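Local coordinates for tyrosinase (Burkholderia thailandensis, PDB 5ZRD), which hydroxylates monophenols to catechol derivatives at a pair of copper ions and, as in other tyrosinases, probably oxidises these further to quinones, at residues R9-V14 with L396-G401; G166-K171 with S183-T188; R457-G462 with A492-D497; T251-T256 with T271-P276. One frame throughout, in Å; residues are numbered along the deposited sequence.

Contact 1: R9-V14 with L396-G401; sequences RVRRSV and LGFTYG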
# COMPACT_ATOMS: atom_id res chain seq x y z
N ARG A 9 -13.79 45.65 -19.84
CA ARG A 9 -15.18 45.11 -19.93
C ARG A 9 -15.88 45.19 -18.57
O ARG A 9 -15.25 45.03 -17.52
CB ARG A 9 -15.20 43.62 -20.28
CG ARG A 9 -14.67 43.27 -21.66
CD ARG A 9 -15.04 41.83 -21.95
NE ARG A 9 -14.10 40.96 -21.28
CZ ARG A 9 -14.32 40.32 -20.13
NH1 ARG A 9 -15.52 40.36 -19.54
NH2 ARG A 9 -13.33 39.64 -19.59
N VAL A 10 -17.18 45.39 -18.61
CA VAL A 10 -17.96 45.58 -17.41
C VAL A 10 -18.87 44.37 -17.18
O VAL A 10 -19.86 44.22 -17.85
CB VAL A 10 -18.80 46.87 -17.50
CG1 VAL A 10 -19.50 47.16 -16.18
CG2 VAL A 10 -17.93 48.06 -17.91
N ARG A 11 -18.51 43.54 -16.18
CA ARG A 11 -19.38 42.50 -15.62
C ARG A 11 -20.54 43.20 -14.92
O ARG A 11 -20.29 44.01 -14.05
CB ARG A 11 -18.64 41.60 -14.63
CG ARG A 11 -17.77 40.56 -15.32
CD ARG A 11 -17.14 39.55 -14.41
NE ARG A 11 -16.20 38.70 -15.13
CZ ARG A 11 -15.43 37.79 -14.53
NH1 ARG A 11 -15.48 37.63 -13.22
NH2 ARG A 11 -14.59 37.05 -15.24
N ARG A 12 -21.78 42.86 -15.31
CA ARG A 12 -22.96 43.55 -14.80
C ARG A 12 -23.89 42.59 -14.03
O ARG A 12 -23.80 41.34 -14.10
CB ARG A 12 -23.73 44.22 -15.94
CG ARG A 12 -22.99 45.38 -16.59
CD ARG A 12 -23.90 46.25 -17.46
NE ARG A 12 -23.18 47.37 -18.06
CZ ARG A 12 -22.67 48.41 -17.39
NH1 ARG A 12 -22.99 48.64 -16.12
NH2 ARG A 12 -21.80 49.22 -18.00
N SER A 13 -24.76 43.19 -13.24
CA SER A 13 -25.74 42.45 -12.47
C SER A 13 -26.73 41.75 -13.41
O SER A 13 -27.31 42.40 -14.28
CB SER A 13 -26.47 43.36 -11.52
OG SER A 13 -27.67 42.74 -11.06
N VAL A 14 -26.94 40.44 -13.19
CA VAL A 14 -27.85 39.64 -14.01
C VAL A 14 -29.26 40.23 -13.92
O VAL A 14 -30.01 40.23 -14.89
CB VAL A 14 -27.82 38.15 -13.62
CG1 VAL A 14 -28.95 37.75 -12.69
CG2 VAL A 14 -27.87 37.27 -14.86
N LEU A 396 -6.58 41.44 -16.06
CA LEU A 396 -7.55 40.50 -16.70
C LEU A 396 -8.53 41.26 -17.62
O LEU A 396 -9.32 40.63 -18.33
CB LEU A 396 -8.32 39.74 -15.61
CG LEU A 396 -7.51 38.81 -14.70
CD1 LEU A 396 -8.44 38.08 -13.74
CD2 LEU A 396 -6.70 37.78 -15.47
N GLY A 397 -8.52 42.58 -17.62
CA GLY A 397 -9.24 43.34 -18.63
C GLY A 397 -10.71 43.52 -18.31
O GLY A 397 -11.49 43.77 -19.23
N PHE A 398 -11.13 43.41 -17.03
CA PHE A 398 -12.57 43.61 -16.70
C PHE A 398 -12.73 44.25 -15.31
O PHE A 398 -11.81 44.30 -14.50
CB PHE A 398 -13.31 42.28 -16.81
CG PHE A 398 -13.14 41.35 -15.64
CD1 PHE A 398 -13.96 41.46 -14.52
CD2 PHE A 398 -12.18 40.36 -15.66
CE1 PHE A 398 -13.80 40.61 -13.43
CE2 PHE A 398 -12.05 39.49 -14.58
CZ PHE A 398 -12.82 39.64 -13.46
N THR A 399 -13.93 44.73 -15.08
CA THR A 399 -14.31 45.35 -13.85
C THR A 399 -15.76 44.96 -13.53
O THR A 399 -16.44 44.32 -14.34
CB THR A 399 -14.19 46.87 -13.97
OG1 THR A 399 -14.16 47.43 -12.65
CG2 THR A 399 -15.34 47.46 -14.77
N TYR A 400 -16.21 45.37 -12.35
CA TYR A 400 -17.54 45.06 -11.87
C TYR A 400 -18.32 46.35 -12.01
O TYR A 400 -17.86 47.38 -11.61
CB TYR A 400 -17.55 44.46 -10.45
CG TYR A 400 -17.17 43.00 -10.46
CD1 TYR A 400 -18.06 42.04 -10.91
CD2 TYR A 400 -15.89 42.57 -10.16
CE1 TYR A 400 -17.72 40.70 -11.00
CE2 TYR A 400 -15.51 41.25 -10.27
CZ TYR A 400 -16.44 40.30 -10.68
OH TYR A 400 -16.10 38.99 -10.82
N GLY A 401 -19.48 46.25 -12.63
CA GLY A 401 -20.38 47.35 -12.61
C GLY A 401 -20.84 47.60 -11.20
O GLY A 401 -20.37 46.98 -10.28
O HOH W 1 -10.62 39.67 -20.54
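R9 to R11 pair in parallel with F398 to Y400, forming a two-stranded sheet that fastens the N-terminal end of the chain beside the copper-bearing helices 90-108 and 315-334. Four backbone bonds zip it together: R9 N to G397 O, T399 N to R9 O, R11 N to T399 O and G401 N to R11 O, the last at 2.8 Å and nearly straight (174°). G397, with positive phi, turns the chain out of helix 392-396 and into the strand, a conformation that glycine adopts readily.

V10 and T399 share one face of the sheet, where their CG2 methyls lie 4.1 Å apart. On the other face R11 lies along both F398 and Y400. The arginine chain, extended from CG to NE, carries the guanidinium out over the F398 ring, where it lies flat, centres 3.6 Å apart and planes at 17°. This is a stacked cation-pi pair, with R11 CZ displaced toward the rim. R11 NH1 also donates to Y400 OH at 2.8 Å, the hydroxyl lying slightly out of the guanidinium plane, while the tyrosine ring stands steeply to that plane. Y400 OH bonds D324 as well. R9, bent at chi3, sets one face of its guanidinium over F398 CB; its NH2 reaches L396 O through a water, and its NH1 meets S113 and E102.

E102 also forms a salt bridge with R11 NH2. The buried R11 thus meets a carboxylate, a ring face and a phenol oxygen, and its charge, with D324 on the same hydroxyl, would probably polarise Y400 OH.

Contact 2: G166-K171 with S183-T188; sequences GNIYEK and SGLVGT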
# COMPACT_ATOMS: atom_id res chain seq x y z
N GLY A 166 -20.32 0.70 -7.63
CA GLY A 166 -21.05 1.98 -7.79
C GLY A 166 -20.89 2.84 -6.54
O GLY A 166 -20.81 2.29 -5.45
N ASN A 167 -20.82 4.17 -6.65
CA ASN A 167 -20.74 4.93 -5.38
C ASN A 167 -21.43 6.29 -5.54
O ASN A 167 -21.86 6.65 -6.65
CB ASN A 167 -19.28 5.03 -4.94
CG ASN A 167 -18.51 5.84 -5.93
OD1 ASN A 167 -19.02 6.87 -6.33
ND2 ASN A 167 -17.38 5.37 -6.41
N ILE A 168 -21.49 7.06 -4.45
CA ILE A 168 -22.35 8.23 -4.42
C ILE A 168 -21.68 9.37 -5.18
O ILE A 168 -22.35 10.38 -5.49
CB ILE A 168 -22.77 8.62 -2.99
CG1 ILE A 168 -21.57 8.93 -2.08
CG2 ILE A 168 -23.68 7.57 -2.36
CD1 ILE A 168 -21.96 9.43 -0.74
N TYR A 169 -20.41 9.22 -5.54
CA TYR A 169 -19.82 10.16 -6.49
C TYR A 169 -20.50 10.07 -7.85
O TYR A 169 -20.51 11.05 -8.59
CB TYR A 169 -18.33 9.92 -6.73
CG TYR A 169 -17.44 10.01 -5.54
CD1 TYR A 169 -17.82 10.70 -4.39
CD2 TYR A 169 -16.18 9.43 -5.55
CE1 TYR A 169 -16.99 10.77 -3.28
CE2 TYR A 169 -15.33 9.50 -4.45
CZ TYR A 169 -15.73 10.19 -3.32
OH TYR A 169 -14.94 10.25 -2.21
N GLU A 170 -21.04 8.89 -8.20
CA GLU A 170 -21.34 8.55 -9.61
C GLU A 170 -22.73 9.04 -9.99
O GLU A 170 -23.65 9.02 -9.14
CB GLU A 170 -21.19 7.05 -9.84
CG GLU A 170 -19.75 6.60 -9.63
CD GLU A 170 -19.48 5.20 -10.10
OE1 GLU A 170 -18.37 4.95 -10.61
OE2 GLU A 170 -20.37 4.37 -9.92
N LYS A 171 -22.82 9.50 -11.24
CA LYS A 171 -24.05 10.03 -11.78
C LYS A 171 -24.12 9.67 -13.26
O LYS A 171 -23.16 9.91 -14.01
CB LYS A 171 -24.10 11.53 -11.50
CG LYS A 171 -24.79 11.87 -10.19
CD LYS A 171 -24.30 13.07 -9.43
CE LYS A 171 -25.33 14.17 -9.35
NZ LYS A 171 -25.53 14.70 -7.99
N SER A 183 -33.49 16.39 -4.57
CA SER A 183 -32.31 15.60 -4.36
C SER A 183 -31.81 15.02 -5.68
O SER A 183 -32.58 14.55 -6.55
CB SER A 183 -32.61 14.52 -3.37
OG SER A 183 -31.42 13.82 -3.03
N GLY A 184 -30.48 14.99 -5.82
CA GLY A 184 -29.90 14.27 -6.97
C GLY A 184 -28.73 13.38 -6.61
O GLY A 184 -27.85 13.20 -7.41
N LEU A 185 -28.74 12.74 -5.46
CA LEU A 185 -27.68 11.79 -5.12
C LEU A 185 -28.19 10.39 -5.51
O LEU A 185 -29.19 9.95 -4.99
CB LEU A 185 -27.37 11.91 -3.63
CG LEU A 185 -26.05 11.30 -3.16
CD1 LEU A 185 -24.84 12.16 -3.58
CD2 LEU A 185 -26.08 11.12 -1.64
N VAL A 186 -27.53 9.72 -6.45
CA VAL A 186 -28.16 8.58 -7.17
C VAL A 186 -27.18 7.40 -7.41
O VAL A 186 -27.54 6.44 -8.11
CB VAL A 186 -28.76 9.07 -8.50
CG1 VAL A 186 -29.93 9.99 -8.27
CG2 VAL A 186 -27.76 9.75 -9.42
N GLY A 187 -25.96 7.42 -6.88
CA GLY A 187 -24.95 6.48 -7.34
C GLY A 187 -24.97 5.14 -6.62
O GLY A 187 -24.29 4.24 -7.04
N THR A 188 -25.70 5.02 -5.52
CA THR A 188 -25.97 3.74 -4.92
C THR A 188 -27.48 3.48 -4.92
O THR A 188 -28.30 4.41 -5.06
CB THR A 188 -25.46 3.63 -3.47
OG1 THR A 188 -26.25 4.53 -2.71
CG2 THR A 188 -23.99 3.94 -3.32
O HOH W 2 -24.60 10.18 -6.84
O HOH W 3 -23.08 4.18 -9.62
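I168, G187 and L185 give up the most surface where the turn after strand 165-167 meets the loop leading to helix 189-200. Having no side chain, G187 can bring its backbone right up to the turn: G187 CA lies 3.2 Å from N167 O in a CA-H...O contact, and 3.4 Å from E170 O. I168 meets both T188 and L185. Its CG2, anti to the carbonyl carbon, runs alongside T188 and meets T188 CG2 at 3.8 Å, while its CB is 4.1 Å from L185 CD1. L185 CD1 also lies 3.6 Å from I168 O; the leucine's branched end suits a buried, mainly apolar neighbourhood.

The turn is a type I beta turn from N167 to E170, closed by E170 N to N167 O. Just before it, G166 and N167 pair with an antiparallel strand of the second subunit, so the sheet continues across the interface. T188 is the N-cap of helix 189-200, its OG1 bonding A191 N.

A water donates to I168 O and E170 O and accepts from V186 N, joining the two backbones. K171, bent along its chain, crosses V186 and gives its NZ to G184 O at 2.8 Å from well above the carbonyl plane; the same NZ forms a salt bridge with D303.

Contact 3: R457-G462 with A492-D497; sequences REYYLG and AMPADD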
# COMPACT_ATOMS: atom_id res chain seq x y z
N ARG A 457 -36.51 32.38 27.99
CA ARG A 457 -36.23 33.15 26.76
C ARG A 457 -35.14 32.44 25.94
O ARG A 457 -34.13 31.99 26.50
CB ARG A 457 -35.73 34.56 27.09
CG ARG A 457 -36.81 35.62 27.12
CD ARG A 457 -36.32 36.81 27.93
NE ARG A 457 -37.22 37.95 27.84
CZ ARG A 457 -38.36 38.07 28.52
NH1 ARG A 457 -38.73 37.14 29.39
NH2 ARG A 457 -39.13 39.13 28.31
N GLU A 458 -35.31 32.36 24.63
CA GLU A 458 -34.28 31.81 23.73
C GLU A 458 -33.60 32.90 22.88
O GLU A 458 -34.25 33.69 22.21
CB GLU A 458 -34.86 30.78 22.78
CG GLU A 458 -33.85 29.68 22.50
CD GLU A 458 -34.31 28.71 21.43
OE1 GLU A 458 -34.88 29.21 20.39
OE2 GLU A 458 -34.11 27.47 21.64
N TYR A 459 -32.27 32.93 22.88
CA TYR A 459 -31.57 33.85 22.00
C TYR A 459 -30.93 33.05 20.86
O TYR A 459 -30.23 32.06 21.08
CB TYR A 459 -30.60 34.69 22.83
CG TYR A 459 -31.28 35.59 23.83
CD1 TYR A 459 -31.67 36.87 23.48
CD2 TYR A 459 -31.56 35.15 25.11
CE1 TYR A 459 -32.30 37.70 24.38
CE2 TYR A 459 -32.22 35.96 26.02
CZ TYR A 459 -32.58 37.24 25.66
OH TYR A 459 -33.21 38.06 26.56
N TYR A 460 -31.20 33.48 19.62
CA TYR A 460 -30.57 32.88 18.45
C TYR A 460 -29.25 33.60 18.21
O TYR A 460 -29.27 34.78 17.98
CB TYR A 460 -31.51 32.92 17.23
CG TYR A 460 -30.87 32.36 15.99
CD1 TYR A 460 -30.17 31.16 16.03
CD2 TYR A 460 -30.89 33.07 14.80
CE1 TYR A 460 -29.54 30.67 14.90
CE2 TYR A 460 -30.28 32.58 13.66
CZ TYR A 460 -29.59 31.38 13.71
OH TYR A 460 -29.00 30.91 12.57
N LEU A 461 -28.12 32.89 18.31
CA LEU A 461 -26.78 33.55 18.21
C LEU A 461 -26.23 33.55 16.78
O LEU A 461 -25.30 34.29 16.48
CB LEU A 461 -25.84 32.80 19.13
CG LEU A 461 -26.32 32.67 20.58
CD1 LEU A 461 -25.27 31.97 21.43
CD2 LEU A 461 -26.65 34.03 21.17
N GLY A 462 -26.75 32.68 15.91
CA GLY A 462 -26.37 32.66 14.51
C GLY A 462 -26.12 31.25 13.97
O GLY A 462 -26.37 30.27 14.67
N ALA A 492 -26.84 39.15 20.51
CA ALA A 492 -28.28 39.10 20.59
C ALA A 492 -28.71 39.23 22.06
O ALA A 492 -29.85 39.49 22.30
CB ALA A 492 -28.85 37.82 19.98
N MET A 493 -27.80 39.08 23.04
CA MET A 493 -28.30 39.02 24.40
C MET A 493 -27.81 40.17 25.28
O MET A 493 -26.76 40.77 25.07
CB MET A 493 -28.08 37.66 25.09
CG MET A 493 -26.73 37.01 24.98
SD MET A 493 -26.83 35.19 25.32
CE MET A 493 -27.67 35.11 26.90
N PRO A 494 -28.65 40.52 26.27
CA PRO A 494 -28.29 41.48 27.31
C PRO A 494 -27.02 41.01 28.02
O PRO A 494 -26.86 39.82 28.28
CB PRO A 494 -29.49 41.47 28.26
CG PRO A 494 -30.64 41.06 27.39
CD PRO A 494 -30.01 39.99 26.52
N ALA A 495 -26.11 41.94 28.27
CA ALA A 495 -24.77 41.59 28.71
C ALA A 495 -24.84 40.80 30.03
O ALA A 495 -24.10 39.83 30.22
CB ALA A 495 -23.95 42.82 28.86
N ASP A 496 -25.73 41.21 30.91
CA ASP A 496 -25.84 40.62 32.22
C ASP A 496 -26.50 39.26 32.18
O ASP A 496 -26.42 38.52 33.14
CB ASP A 496 -26.54 41.57 33.18
CG ASP A 496 -27.92 42.07 32.66
OD1 ASP A 496 -27.97 42.85 31.67
OD2 ASP A 496 -28.94 41.71 33.28
N ASP A 497 -27.17 38.91 31.09
CA ASP A 497 -27.78 37.59 30.95
C ASP A 497 -26.79 36.47 30.55
O ASP A 497 -27.12 35.28 30.68
CB ASP A 497 -28.88 37.62 29.91
CG ASP A 497 -30.27 38.04 30.46
OD1 ASP A 497 -30.47 38.26 31.67
OD2 ASP A 497 -31.17 38.11 29.60
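P494 O accepts D497 N at 3.0 Å; this bond closes the start of the 3-10 turn, and P494 and D497 both lie near the phenol end of Y459. Y459 OH lies 3.7 Å from P494 CD and equally far from D497 OD2, too long for a hydrogen bond to the carboxylate. The proline ring crosses the tyrosine side chain at about a right angle, and its CD methylene, rigid within the ring, gives an apolar neighbour.

Y459 does most of the work on the strand side. It projects from strand 456-466, an outermost strand of the mixed sheet, toward the loop that leads into strand 502-509. M493 CB sits over one ring face, 4.1 Å from the centroid in a CH-pi contact. M493 SD lies obliquely, 5.3 Å from the centroid of the Y459 ring, a Met-aromatic contact, and also meets L461 CD2 at 4.3 Å. A492 is small enough for its CB to settle on Y460 O at 3.7 Å, while its own carbonyl oxygen lies near Y459 CD1.

Although the M493 backbone is hydrogen-bonded to S423 elsewhere, between these two segments the touches are apolar or weakly polar, and the fit of the loop against strand 456-466 rests on shape and dispersion more than on directed bonding.

Contact 4: T251-T256 with T271-P276; sequences TVFSNT and TPVESP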
# COMPACT_ATOMS: atom_id res chain seq x y z
N THR A 251 -5.31 37.19 4.43
CA THR A 251 -5.29 35.82 4.94
C THR A 251 -6.65 35.46 5.56
O THR A 251 -7.22 34.42 5.19
CB THR A 251 -4.10 35.58 5.88
OG1 THR A 251 -2.90 35.89 5.17
CG2 THR A 251 -4.03 34.15 6.36
N VAL A 252 -7.23 36.30 6.42
CA VAL A 252 -8.40 35.87 7.14
C VAL A 252 -9.66 36.24 6.36
O VAL A 252 -10.73 35.67 6.61
CB VAL A 252 -8.43 36.43 8.57
CG1 VAL A 252 -7.19 35.97 9.31
CG2 VAL A 252 -8.59 37.94 8.63
N PHE A 253 -9.51 37.16 5.39
CA PHE A 253 -10.57 37.42 4.46
C PHE A 253 -10.80 36.19 3.58
O PHE A 253 -11.94 35.90 3.20
CB PHE A 253 -10.27 38.62 3.56
CG PHE A 253 -11.29 38.87 2.47
CD1 PHE A 253 -12.53 39.40 2.78
CD2 PHE A 253 -11.05 38.48 1.17
CE1 PHE A 253 -13.47 39.63 1.79
CE2 PHE A 253 -12.00 38.68 0.17
CZ PHE A 253 -13.21 39.26 0.48
N SER A 254 -9.72 35.47 3.27
CA SER A 254 -9.73 34.53 2.18
C SER A 254 -10.51 33.25 2.53
O SER A 254 -11.02 32.66 1.61
CB SER A 254 -8.34 34.19 1.75
OG SER A 254 -7.70 33.39 2.72
N ASN A 255 -10.58 32.80 3.77
CA ASN A 255 -10.97 31.39 3.97
C ASN A 255 -11.35 31.09 5.42
O ASN A 255 -10.94 31.78 6.34
CB ASN A 255 -9.86 30.44 3.50
CG ASN A 255 -8.69 30.31 4.46
OD1 ASN A 255 -8.70 29.42 5.31
ND2 ASN A 255 -7.65 31.13 4.28
N THR A 256 -12.08 30.00 5.62
CA THR A 256 -12.66 29.64 6.93
C THR A 256 -11.59 29.12 7.89
O THR A 256 -11.75 29.23 9.11
CB THR A 256 -13.78 28.61 6.79
OG1 THR A 256 -13.35 27.54 5.94
CG2 THR A 256 -15.04 29.22 6.21
N THR A 271 -15.12 37.60 9.59
CA THR A 271 -15.85 36.75 8.69
C THR A 271 -15.15 36.75 7.33
O THR A 271 -15.09 37.79 6.70
CB THR A 271 -17.29 37.21 8.49
OG1 THR A 271 -17.92 37.14 9.76
CG2 THR A 271 -18.04 36.36 7.48
N PRO A 272 -14.68 35.59 6.87
CA PRO A 272 -14.12 35.43 5.56
C PRO A 272 -15.21 35.44 4.49
O PRO A 272 -16.38 35.08 4.74
CB PRO A 272 -13.43 34.06 5.59
CG PRO A 272 -14.25 33.25 6.59
CD PRO A 272 -14.90 34.28 7.50
N VAL A 273 -14.83 35.85 3.29
CA VAL A 273 -15.81 35.86 2.21
C VAL A 273 -16.31 34.43 1.96
O VAL A 273 -17.42 34.25 1.49
CB VAL A 273 -15.26 36.48 0.91
CG1 VAL A 273 -14.12 35.68 0.30
CG2 VAL A 273 -16.40 36.63 -0.09
N GLU A 274 -15.49 33.43 2.28
CA GLU A 274 -15.83 32.03 2.08
C GLU A 274 -17.10 31.62 2.86
O GLU A 274 -17.76 30.67 2.46
CB GLU A 274 -14.68 31.11 2.47
CG GLU A 274 -14.79 29.73 1.85
CD GLU A 274 -13.65 28.77 2.16
OE1 GLU A 274 -13.64 27.63 1.56
OE2 GLU A 274 -12.82 29.12 3.05
N SER A 275 -17.38 32.31 3.95
CA SER A 275 -18.44 31.94 4.89
C SER A 275 -19.83 32.18 4.27
O SER A 275 -20.59 31.25 4.09
CB SER A 275 -18.24 32.63 6.22
OG SER A 275 -19.12 32.13 7.22
N PRO A 276 -20.17 33.42 3.96
CA PRO A 276 -21.43 33.70 3.32
C PRO A 276 -21.59 32.96 1.99
O PRO A 276 -22.71 32.55 1.62
CB PRO A 276 -21.45 35.22 3.08
CG PRO A 276 -20.02 35.63 3.30
CD PRO A 276 -19.55 34.67 4.37
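V252 and F253, near the C-terminal end of helix 250-254, meet P272 and V273 just ahead of helix 274-285, the helix of the dicopper tyrosinase core that carries the copper ligands H277 and H281. V252 O touches P272 CB at 3.3 Å. F253 O, at the end of its helix, accepts V273 N at 2.9 Å in the carbonyl plane. The F253 side chain, with CG anti to the backbone N (chi1 175°), swings its ring end back to V273: F253 CZ is 3.5 Å from V273 CB, and V273 CG1 lies over one ring face in a CH-pi contact, 4.0 Å from the centroid. Valine suits the place because its beta-branch sets CB against the ring tip while CG1 lies over the face; W330 stacks on the F253 ring.

S254 turns its hydroxyl back to T251 O and receives N255 ND2. N255, the N-cap of helix 256-265, is a natural residue for the corner between two helices: its side chain caps a backbone N of the helix ahead, a role its carbonyl oxygen suits, while ND2 also bonds S258 OG.

T256 N, the first amide of that helix, donates to E274 OE2 at 2.8 Å, approaching the oxygen nearly along its C-O axis. E274 has the length for this because its chain is extended beyond CG; its other oxygen takes G86 N, beside the copper ligand H85, and its backbone O accepts H277 ND1. The carboxylate thus lies at a helix start and probably gains from the helix dipole. The T256 side chain crosses P272 at about a right angle, with T256 CG2 4.1 Å from P272 CG.

Overall arrangement
From the N terminus, contact 1 opens first and closes late: residues 9-14 pair with 396-401, so the intervening chain, including the copper-bearing helices, forms one great loop. Within it two short loops close in turn, contact 2 (166-171 with 183-188) and then contact 4 (251-256 with 271-276). Contact 3 follows after contact 1 has closed, and no two contacts cross. None touches another; contacts 3 and 4 come within about 10 Å at their nearest atoms. Contact 1 pairs the N-terminal strand with strand 398-400 beside the helical core, contact 2 lies by the subunit interface, contact 4 joins helices near the copper pair, and contact 3 fixes a loop to the mixed sheet.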